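Local coordinates for protein oxidase/hydroxylase (Streptomyces hygroscopicus subsp. hygroscopicus, PDB 4XCB) that binds a metal ion, 2-oxoglutarate and hygromycin B, and probably works as a 2-oxoglutarate-dependent dioxygenase in orthosomycin biosynthesis, at residues A[229-241]-A[245-257]. Numbering follows the deposited sequence.
Sequences PTFFTEWRELDAE and LRGAGYVDHDVEE. With HY0 (hygromycin b variant), chain G.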
ATOM      1  N   PRO A 229     -10.340  17.489  -0.900  1.00  9.51           N
ATOM      2  CA  PRO A 229     -10.227  17.792  -2.327  1.00  7.17           C
ATOM      3  C   PRO A 229     -11.464  18.457  -2.898  1.00 10.55           C
ATOM      4  O   PRO A 229     -12.536  18.347  -2.333  1.00  8.31           O
ATOM      5  CB  PRO A 229     -10.012  16.412  -2.961  1.00  9.86           C
ATOM      6  CG  PRO A 229      -9.574  15.539  -1.835  1.00 11.79           C
ATOM      7  CD  PRO A 229     -10.291  16.037  -0.643  1.00 10.32           C
ATOM      8  N   THR A 230     -11.301  19.141  -4.020  1.00  9.23           N
ATOM      9  CA  THR A 230     -12.415  19.845  -4.635  1.00  8.93           C
ATOM     10  C   THR A 230     -13.567  18.943  -5.046  1.00  9.20           C
ATOM     11  O   THR A 230     -14.681  19.435  -5.233  1.00 12.00           O
ATOM     12  CB  THR A 230     -11.962  20.628  -5.879  1.00  8.86           C
ATOM     13  OG1 THR A 230     -11.300  19.744  -6.800  1.00 12.20           O
ATOM     14  CG2 THR A 230     -11.019  21.733  -5.475  1.00 11.86           C
ATOM     15  N   PHE A 231     -13.322  17.646  -5.182  1.00 10.23           N
ATOM     16  CA  PHE A 231     -14.387  16.731  -5.589  1.00 10.83           C
ATOM     17  C   PHE A 231     -15.100  16.100  -4.393  1.00 10.71           C
ATOM     18  O   PHE A 231     -15.999  15.288  -4.588  1.00 12.65           O
ATOM     19  CB  PHE A 231     -13.845  15.630  -6.516  1.00 10.09           C
ATOM     20  CG  PHE A 231     -12.623  14.944  -5.998  1.00 10.28           C
ATOM     21  CD1 PHE A 231     -11.355  15.369  -6.373  1.00 12.91           C
ATOM     22  CD2 PHE A 231     -12.739  13.887  -5.117  1.00 12.78           C
ATOM     23  CE1 PHE A 231     -10.228  14.741  -5.888  1.00 14.19           C
ATOM     24  CE2 PHE A 231     -11.607  13.261  -4.624  1.00 15.03           C
ATOM     25  CZ  PHE A 231     -10.355  13.697  -5.008  1.00 14.31           C
ATOM     26  N   PHE A 232     -14.691  16.449  -3.171  1.00 11.07           N
ATOM     27  CA  PHE A 232     -15.460  16.067  -1.985  1.00 12.26           C
ATOM     28  C   PHE A 232     -16.644  17.010  -1.812  1.00 12.86           C
ATOM     29  O   PHE A 232     -16.524  18.208  -2.078  1.00 12.42           O
ATOM     30  CB  PHE A 232     -14.602  16.097  -0.708  1.00 10.59           C
ATOM     31  CG  PHE A 232     -13.866  14.809  -0.425  1.00 10.54           C
ATOM     32  CD1 PHE A 232     -13.435  13.989  -1.452  1.00 10.61           C
ATOM     33  CD2 PHE A 232     -13.581  14.448   0.883  1.00 12.44           C
ATOM     34  CE1 PHE A 232     -12.747  12.811  -1.173  1.00 11.49           C
ATOM     35  CE2 PHE A 232     -12.893  13.286   1.161  1.00 15.84           C
ATOM     36  CZ  PHE A 232     -12.477  12.472   0.146  1.00 13.28           C
ATOM     37  N   THR A 233     -17.786  16.476  -1.386  1.00 12.64           N
ATOM     38  CA  THR A 233     -18.927  17.328  -1.043  1.00 12.82           C
ATOM     39  C   THR A 233     -18.748  17.978   0.332  1.00 12.35           C
ATOM     40  O   THR A 233     -18.022  17.463   1.191  1.00 14.34           O
ATOM     41  CB  THR A 233     -20.261  16.549  -1.036  1.00 13.99           C
ATOM     42  OG1 THR A 233     -20.209  15.492  -0.068  1.00 13.55           O
ATOM     43  CG2 THR A 233     -20.583  15.988  -2.400  1.00 19.52           C
ATOM     44  N   GLU A 234     -19.421  19.107   0.558  1.00 12.69           N
ATOM     45  CA  GLU A 234     -19.367  19.730   1.878  1.00 12.43           C
ATOM     46  C   GLU A 234     -19.918  18.741   2.897  1.00 12.16           C
ATOM     47  O   GLU A 234     -20.776  17.921   2.558  1.00 16.73           O
ATOM     48  CB  GLU A 234     -20.134  21.050   1.896  1.00 14.76           C
ATOM     49  CG  GLU A 234     -19.385  22.153   1.166  1.00 16.76           C
ATOM     50  CD  GLU A 234     -20.222  23.395   0.915  1.00 21.48           C
ATOM     51  OE1 GLU A 234     -21.416  23.392   1.274  1.00 27.66           O
ATOM     52  OE2 GLU A 234     -19.675  24.366   0.346  1.00 23.88           O
ATOM     53  N   TRP A 235     -19.438  18.796   4.138  1.00 10.78           N
ATOM     54  CA  TRP A 235     -19.846  17.761   5.086  1.00 11.02           C
ATOM     55  C   TRP A 235     -21.332  17.792   5.407  1.00 13.87           C
ATOM     56  O   TRP A 235     -21.921  18.843   5.676  1.00 14.96           O
ATOM     57  CB  TRP A 235     -19.075  17.832   6.406  1.00 13.41           C
ATOM     58  CG  TRP A 235     -19.462  16.678   7.258  1.00 12.29           C
ATOM     59  CD1 TRP A 235     -18.992  15.400   7.166  1.00 13.78           C
ATOM     60  CD2 TRP A 235     -20.457  16.664   8.293  1.00 16.17           C
ATOM     61  NE1 TRP A 235     -19.617  14.597   8.092  1.00 13.05           N
ATOM     62  CE2 TRP A 235     -20.519  15.348   8.794  1.00 15.40           C
ATOM     63  CE3 TRP A 235     -21.295  17.637   8.847  1.00 16.73           C
ATOM     64  CZ2 TRP A 235     -21.381  14.983   9.821  1.00 19.10           C
ATOM     65  CZ3 TRP A 235     -22.147  17.269   9.877  1.00 17.59           C
ATOM     66  CH2 TRP A 235     -22.186  15.958  10.346  1.00 17.87           C
ATOM     67  N   ARG A 236     -21.922  16.605   5.361  1.00 13.72           N
ATOM     68  CA  ARG A 236     -23.300  16.385   5.763  1.00 19.84           C
ATOM     69  C   ARG A 236     -23.416  14.955   6.265  1.00 17.75           C
ATOM     70  O   ARG A 236     -22.804  14.050   5.698  1.00 16.94           O
ATOM     71  CB  ARG A 236     -24.249  16.634   4.594  1.00 19.21           C
ATOM     72  CG  ARG A 236     -25.646  16.097   4.801  1.00 27.03           C
ATOM     73  CD  ARG A 236     -26.450  16.165   3.511  1.00 26.39           C
ATOM     74  NE  ARG A 236     -27.616  15.291   3.569  1.00 36.38           N
ATOM     75  CZ  ARG A 236     -28.284  14.864   2.504  1.00 38.66           C
ATOM     76  NH1 ARG A 236     -27.900  15.232   1.288  1.00 40.01           N
ATOM     77  NH2 ARG A 236     -29.336  14.069   2.654  1.00 44.69           N
ATOM     78  N   GLU A 237     -24.164  14.751   7.343  1.00 16.60           N
ATOM     79  CA  GLU A 237     -24.376  13.411   7.858  1.00 15.25           C
ATOM     80  C   GLU A 237     -25.361  12.667   6.964  1.00 18.68           C
ATOM     81  O   GLU A 237     -26.387  13.209   6.585  1.00 18.87           O
ATOM     82  CB  GLU A 237     -24.887  13.461   9.298  1.00 17.69           C
ATOM     83  CG  GLU A 237     -25.122  12.098   9.905  1.00 25.81           C
ATOM     84  CD  GLU A 237     -25.409  12.189  11.392  1.00 32.08           C
ATOM     85  OE1 GLU A 237     -24.814  13.065  12.059  1.00 34.33           O
ATOM     86  OE2 GLU A 237     -26.235  11.395  11.888  1.00 34.65           O
ATOM     87  N   LEU A 238     -25.032  11.430   6.616  1.00 18.41           N
ATOM     88  CA  LEU A 238     -25.908  10.616   5.781  1.00 17.23           C
ATOM     89  C   LEU A 238     -25.973   9.208   6.356  1.00 21.45           C
ATOM     90  O   LEU A 238     -24.938   8.586   6.617  1.00 22.36           O
ATOM     91  CB  LEU A 238     -25.411  10.600   4.338  1.00 16.46           C
ATOM     92  CG  LEU A 238     -26.245   9.827   3.322  1.00 20.40           C
ATOM     93  CD1 LEU A 238     -27.585  10.521   3.106  1.00 19.47           C
ATOM     94  CD2 LEU A 238     -25.507   9.718   2.007  1.00 18.96           C
ATOM     95  N   ASP A 239     -27.192   8.729   6.580  1.00 24.42           N
ATOM     96  CA  ASP A 239     -27.434   7.437   7.211  1.00 28.09           C
ATOM     97  C   ASP A 239     -27.180   6.271   6.262  1.00 29.99           C
ATOM     98  O   ASP A 239     -26.655   5.227   6.662  1.00 29.61           O
ATOM     99  CB  ASP A 239     -28.869   7.387   7.731  1.00 33.45           C
ATOM    100  CG  ASP A 239     -29.860   7.996   6.751  1.00 39.33           C
ATOM    101  OD1 ASP A 239     -29.987   9.242   6.728  1.00 44.86           O
ATOM    102  OD2 ASP A 239     -30.506   7.232   5.998  1.00 44.22           O
ATOM    103  N   ALA A 240     -27.560   6.462   5.004  1.00 27.26           N
ATOM    104  CA  ALA A 240     -27.431   5.434   3.981  1.00 24.52           C
ATOM    105  C   ALA A 240     -27.539   6.068   2.608  1.00 26.06           C
ATOM    106  O   ALA A 240     -28.038   7.191   2.484  1.00 21.13           O
ATOM    107  CB  ALA A 240     -28.500   4.364   4.153  1.00 27.00           C
ATOM    108  N   GLU A 241     -27.078   5.349   1.583  1.00 21.94           N
ATOM    109  CA  GLU A 241     -27.281   5.775   0.201  1.00 21.21           C
ATOM    110  C   GLU A 241     -28.777   5.922  -0.028  1.00 20.85           C
ATOM    111  O   GLU A 241     -29.576   5.243   0.619  1.00 24.65           O
ATOM    112  CB  GLU A 241     -26.677   4.777  -0.789  1.00 24.18           C
ATOM    113  CG  GLU A 241     -27.583   3.612  -1.126  1.00 26.39           C
ATOM    114  CD  GLU A 241     -26.935   2.596  -2.040  1.00 23.58           C
ATOM    115  OE1 GLU A 241     -25.687   2.567  -2.127  1.00 23.86           O
ATOM    116  OE2 GLU A 241     -27.681   1.823  -2.677  1.00 28.27           O
ATOM    117  N   LEU A 245     -29.894   7.109  -5.636  1.00 17.23           N
ATOM    118  CA  LEU A 245     -28.443   7.259  -5.713  1.00 18.77           C
ATOM    119  C   LEU A 245     -28.004   8.694  -6.010  1.00 17.81           C
ATOM    120  O   LEU A 245     -26.928   8.926  -6.575  1.00 16.61           O
ATOM    121  CB  LEU A 245     -27.871   6.318  -6.776  1.00 15.40           C
ATOM    122  CG  LEU A 245     -27.889   4.838  -6.419  1.00 17.01           C
ATOM    123  CD1 LEU A 245     -27.066   4.060  -7.442  1.00 19.09           C
ATOM    124  CD2 LEU A 245     -27.379   4.620  -5.017  1.00 19.59           C
ATOM    125  N   ARG A 246     -28.831   9.658  -5.626  1.00 14.75           N
ATOM    126  CA  ARG A 246     -28.466  11.067  -5.758  1.00 18.00           C
ATOM    127  C   ARG A 246     -28.090  11.697  -4.425  1.00 18.03           C
ATOM    128  O   ARG A 246     -27.637  12.836  -4.384  1.00 23.25           O
ATOM    129  CB  ARG A 246     -29.615  11.856  -6.387  1.00 17.66           C
ATOM    130  CG  ARG A 246     -29.976  11.379  -7.773  1.00 26.34           C
ATOM    131  CD  ARG A 246     -29.240  12.180  -8.838  1.00 28.89           C
ATOM    132  NE  ARG A 246     -29.426  11.604 -10.169  1.00 37.90           N
ATOM    133  CZ  ARG A 246     -30.541  11.707 -10.887  1.00 36.61           C
ATOM    134  NH1 ARG A 246     -31.594  12.367 -10.411  1.00 39.08           N
ATOM    135  NH2 ARG A 246     -30.606  11.142 -12.087  1.00 37.04           N
ATOM    136  N   GLY A 247     -28.277  10.954  -3.343  1.00 19.10           N
ATOM    137  CA  GLY A 247     -28.030  11.480  -2.014  1.00 21.78           C
ATOM    138  C   GLY A 247     -26.553  11.666  -1.741  1.00 17.36           C
ATOM    139  O   GLY A 247     -25.756  10.759  -1.961  1.00 19.15           O
ATOM    140  N   ALA A 248     -26.194  12.853  -1.266  1.00 20.06           N
ATOM    141  CA  ALA A 248     -24.811  13.158  -0.935  1.00 14.95           C
ATOM    142  C   ALA A 248     -24.609  13.189   0.566  1.00 15.94           C
ATOM    143  O   ALA A 248     -25.522  13.507   1.309  1.00 19.94           O
ATOM    144  CB  ALA A 248     -24.408  14.485  -1.547  1.00 17.94           C
ATOM    145  N   GLY A 249     -23.410  12.839   0.992  1.00 14.36           N
ATOM    146  CA  GLY A 249     -23.039  12.970   2.382  1.00 10.99           C
ATOM    147  C   GLY A 249     -22.074  11.898   2.811  1.00 13.14           C
ATOM    148  O   GLY A 249     -21.581  11.098   2.014  1.00 12.13           O
ATOM    149  N   TYR A 250     -21.824  11.884   4.101  1.00 12.29           N
ATOM    150  CA  TYR A 250     -20.812  11.019   4.679  1.00 11.86           C
ATOM    151  C   TYR A 250     -21.479   9.997   5.590  1.00 14.19           C
ATOM    152  O   TYR A 250     -22.207  10.352   6.522  1.00 15.07           O
ATOM    153  CB  TYR A 250     -19.779  11.854   5.442  1.00 10.74           C
ATOM    154  CG  TYR A 250     -18.969  12.765   4.543  1.00  9.68           C
ATOM    155  CD1 TYR A 250     -19.548  13.887   3.948  1.00 13.07           C
ATOM    156  CD2 TYR A 250     -17.630  12.506   4.281  1.00 13.59           C
ATOM    157  CE1 TYR A 250     -18.819  14.715   3.116  1.00 11.75           C
ATOM    158  CE2 TYR A 250     -16.884  13.339   3.446  1.00 11.95           C
ATOM    159  CZ  TYR A 250     -17.486  14.451   2.881  1.00 12.35           C
ATOM    160  OH  TYR A 250     -16.773  15.278   2.043  1.00 12.65           O
ATOM    161  N   VAL A 251     -21.229   8.727   5.304  1.00 15.08           N
ATOM    162  CA  VAL A 251     -21.754   7.633   6.114  1.00 18.66           C
ATOM    163  C   VAL A 251     -20.634   7.058   6.957  1.00 16.64           C
ATOM    164  O   VAL A 251     -19.748   6.369   6.448  1.00 15.15           O
ATOM    165  CB  VAL A 251     -22.375   6.513   5.245  1.00 16.26           C
ATOM    166  CG1 VAL A 251     -22.954   5.414   6.137  1.00 18.40           C
ATOM    167  CG2 VAL A 251     -23.445   7.072   4.314  1.00 15.60           C
ATOM    168  N   ASP A 252     -20.657   7.350   8.256  1.00 15.87           N
ATOM    169  CA  ASP A 252     -19.556   6.940   9.113  1.00 14.24           C
ATOM    170  C   ASP A 252     -19.579   5.450   9.429  1.00 14.83           C
ATOM    171  O   ASP A 252     -20.641   4.832   9.536  1.00 15.74           O
ATOM    172  CB  ASP A 252     -19.565   7.729  10.426  1.00 17.28           C
ATOM    173  CG  ASP A 252     -19.269   9.214  10.232  1.00 21.57           C
ATOM    174  OD1 ASP A 252     -18.892   9.627   9.115  1.00 18.26           O
ATOM    175  OD2 ASP A 252     -19.399   9.973  11.216  1.00 18.42           O
ATOM    176  N   HIS A 253     -18.386   4.897   9.588  1.00 14.12           N
ATOM    177  CA  HIS A 253     -18.219   3.538  10.083  1.00 12.28           C
ATOM    178  C   HIS A 253     -18.385   3.564  11.601  1.00 14.87           C
ATOM    179  O   HIS A 253     -18.703   4.614  12.149  1.00 13.75           O
ATOM    180  CB  HIS A 253     -16.856   2.981   9.643  1.00 18.37           C
ATOM    181  CG  HIS A 253     -16.747   2.783   8.160  1.00 14.34           C
ATOM    182  ND1 HIS A 253     -16.057   1.731   7.589  1.00 14.23           N
ATOM    183  CD2 HIS A 253     -17.257   3.497   7.129  1.00 15.62           C
ATOM    184  CE1 HIS A 253     -16.153   1.808   6.276  1.00 14.67           C
ATOM    185  NE2 HIS A 253     -16.864   2.878   5.970  1.00 13.20           N
ATOM    186  N   ASP A 254     -18.209   2.425  12.269  1.00 16.68           N
ATOM    187  CA  ASP A 254     -18.486   2.340  13.717  1.00 15.25           C
ATOM    188  C   ASP A 254     -17.830   3.477  14.478  1.00 12.11           C
ATOM    189  O   ASP A 254     -16.665   3.761  14.261  1.00 15.49           O
ATOM    190  CB  ASP A 254     -17.978   1.023  14.324  1.00 15.37           C
ATOM    191  CG  ASP A 254     -18.738  -0.214  13.851  1.00 16.07           C
ATOM    192  OD1 ASP A 254     -19.835  -0.088  13.288  1.00 21.37           O
ATOM    193  OD2 ASP A 254     -18.211  -1.337  14.080  1.00 19.41           O
ATOM    194  N   VAL A 255     -18.587   4.123  15.368  1.00 16.94           N
ATOM    195  CA  VAL A 255     -18.025   5.063  16.338  1.00 16.96           C
ATOM    196  C   VAL A 255     -18.553   4.662  17.717  1.00 15.72           C
ATOM    197  O   VAL A 255     -19.578   3.985  17.806  1.00 17.53           O
ATOM    198  CB  VAL A 255     -18.395   6.527  16.031  1.00 14.87           C
ATOM    199  CG1 VAL A 255     -17.826   6.948  14.668  1.00 12.11           C
ATOM    200  CG2 VAL A 255     -19.907   6.713  16.039  1.00 14.26           C
ATOM    201  N   GLU A 256     -17.881   5.086  18.785  1.00 16.66           N
ATOM    202  CA  GLU A 256     -18.324   4.677  20.117  1.00 17.45           C
ATOM    203  C   GLU A 256     -19.757   5.089  20.431  1.00 19.05           C
ATOM    204  O   GLU A 256     -20.450   4.379  21.152  1.00 22.03           O
ATOM    205  CB  GLU A 256     -17.394   5.218  21.186  1.00 18.49           C
ATOM    206  CG  GLU A 256     -16.193   4.345  21.381  1.00 15.10           C
ATOM    207  CD  GLU A 256     -15.386   4.727  22.607  1.00 15.85           C
ATOM    208  OE1 GLU A 256     -15.351   5.933  22.936  1.00 19.11           O
ATOM    209  OE2 GLU A 256     -14.789   3.822  23.227  1.00 19.51           O
ATOM    210  N   GLU A 257     -20.208   6.211  19.876  1.00 17.67           N
ATOM    211  CA  GLU A 257     -21.588   6.651  20.052  1.00 19.98           C
ATOM    212  C   GLU A 257     -22.610   5.576  19.639  1.00 21.55           C
ATOM    213  O   GLU A 257     -23.730   5.560  20.145  1.00 22.78           O
ATOM    214  CB  GLU A 257     -21.834   7.937  19.251  1.00 22.72           C
ATOM    215  CG  GLU A 257     -23.113   8.671  19.608  1.00 28.11           C
ATOM    216  CD  GLU A 257     -23.357   9.887  18.722  1.00 26.57           C
ATOM    217  OE1 GLU A 257     -22.391  10.386  18.097  1.00 25.44           O
ATOM    218  OE2 GLU A 257     -24.519  10.341  18.642  1.00 27.67           O
TER
HETATM  219  C1  HY0 G 303     -21.983   9.590  13.372  1.00 19.29           C
HETATM  220  C2  HY0 G 303     -23.013   8.533  13.697  1.00 21.21           C
HETATM  221  C3  HY0 G 303     -24.380   9.182  13.862  1.00 21.90           C
HETATM  222  C4  HY0 G 303     -24.339  10.231  14.973  1.00 24.65           C
HETATM  223  C5  HY0 G 303     -23.227  11.257  14.734  1.00 22.12           C
HETATM  224  C6  HY0 G 303     -21.898  10.616  14.477  1.00 19.44           C
HETATM  225  N7  HY0 G 303     -23.051   7.605  12.632  1.00 19.55           N
HETATM  226  O8  HY0 G 303     -20.732   8.950  13.265  1.00 19.05           O
HETATM  227  N9  HY0 G 303     -25.595  10.898  15.016  1.00 27.73           N
HETATM  228  C10 HY0 G 303     -26.543  10.059  15.742  1.00 29.89           C
HETATM  229  O11 HY0 G 303     -23.114  12.055  15.892  1.00 19.22           O
HETATM  230  C12 HY0 G 303     -18.705  12.496  14.071  1.00 16.20           C
HETATM  231  C13 HY0 G 303     -19.726  11.616  14.739  1.00 17.41           C
HETATM  232  O14 HY0 G 303     -19.955  11.938  16.089  1.00 17.64           O
HETATM  233  C15 HY0 G 303     -18.771  11.827  16.828  1.00 16.56           C
HETATM  234  C16 HY0 G 303     -17.923  13.008  16.471  1.00 15.64           C
HETATM  235  C17 HY0 G 303     -17.581  12.887  14.930  1.00 14.52           C
HETATM  236  O18 HY0 G 303     -20.978  11.667  14.060  1.00 16.53           O
HETATM  237  C19 HY0 G 303     -19.116  11.845  18.315  1.00 17.62           C
HETATM  238  O20 HY0 G 303     -19.754  10.607  18.641  1.00 20.18           O
HETATM  239  O21 HY0 G 303     -18.600  14.185  16.708  1.00 15.57           O
HETATM  240  O22 HY0 G 303     -17.107  14.095  14.503  1.00 17.34           O
HETATM  241  C23 HY0 G 303     -17.915  14.468  13.371  1.00 14.62           C
HETATM  242  C24 HY0 G 303     -18.074  15.951  13.354  1.00 16.71           C
HETATM  243  C25 HY0 G 303     -18.628  16.407  12.013  1.00 16.13           C
HETATM  244  C26 HY0 G 303     -17.799  15.865  10.866  1.00 14.77           C
HETATM  245  C27 HY0 G 303     -17.770  14.379  10.971  1.00 12.89           C
HETATM  246  O28 HY0 G 303     -17.223  14.036  12.224  1.00 13.64           O
HETATM  247  O29 HY0 G 303     -19.223  13.763  13.498  1.00 15.82           O
HETATM  248  O30 HY0 G 303     -18.997  16.389  14.357  1.00 19.62           O
HETATM  249  O31 HY0 G 303     -18.684  17.815  12.006  1.00 16.64           O
HETATM  250  O32 HY0 G 303     -16.466  16.381  10.886  1.00 15.96           O
HETATM  251  C33 HY0 G 303     -16.881  13.770   9.871  1.00 13.90           C
HETATM  252  C34 HY0 G 303     -17.256  12.326   9.659  1.00 14.76           C
HETATM  253  O35 HY0 G 303     -18.472  12.203   8.951  1.00 16.38           O
HETATM  254  N36 HY0 G 303     -15.535  13.807  10.308  1.00 15.23           N
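Y250 is the side chain to follow, because it runs back along segment 229-241 from R236 to F232. Its backbone comes first: Y250 N gives its hydrogen to R236 O at 2.9 Å, and Y250 O accepts from L238 N at 3.0 Å. These two bonds make a single beta bridge between E237 and Y250. From there CB passes R236 O and the ligand's O35, and CG sits anti to the carbonyl carbon (chi1 -66°), which brings the ring alongside W235 CD1. W235 CD1 sits over one face of the Y250 ring, 3.6 Å from Y250 CD1, with the planes inclined at 33°. CE1 and CZ slip past O and OG1 of T233. Finally OH donates to T233 O at 2.7 Å, within the carbonyl plane, while F232 CD2 packs against the same hydroxyl oxygen. One step before Y250, G249 CA passes close to L238 CB, where a side chain on G249 would collide.

The indole of W235 reaches the antibiotic in two ways: C26 of hygromycin B lies over one face, 3.4 Å above the plane, and NE1 donates to O35 at 2.8 Å. That hydroxyl oxygen donates in turn to D252 OD1, so each segment grips it once. With an alanine in place of W235, O35 is likely to lose its N-H donor, and the sugar ring and the Y250 ring their aromatic neighbour. Farther along the ligand, E237 OE2 accepts from N9, D252 OD2 from O8, and E257 OE1 from both O20 and O11. Both segments follow strand 220-229 of the double-stranded beta-helix and wall one side of the hygromycin B pocket, the W235 side chain about 10 Å from the nickel ion. Their acidic lining suits an aminoglycoside whose amines are likely to be charged.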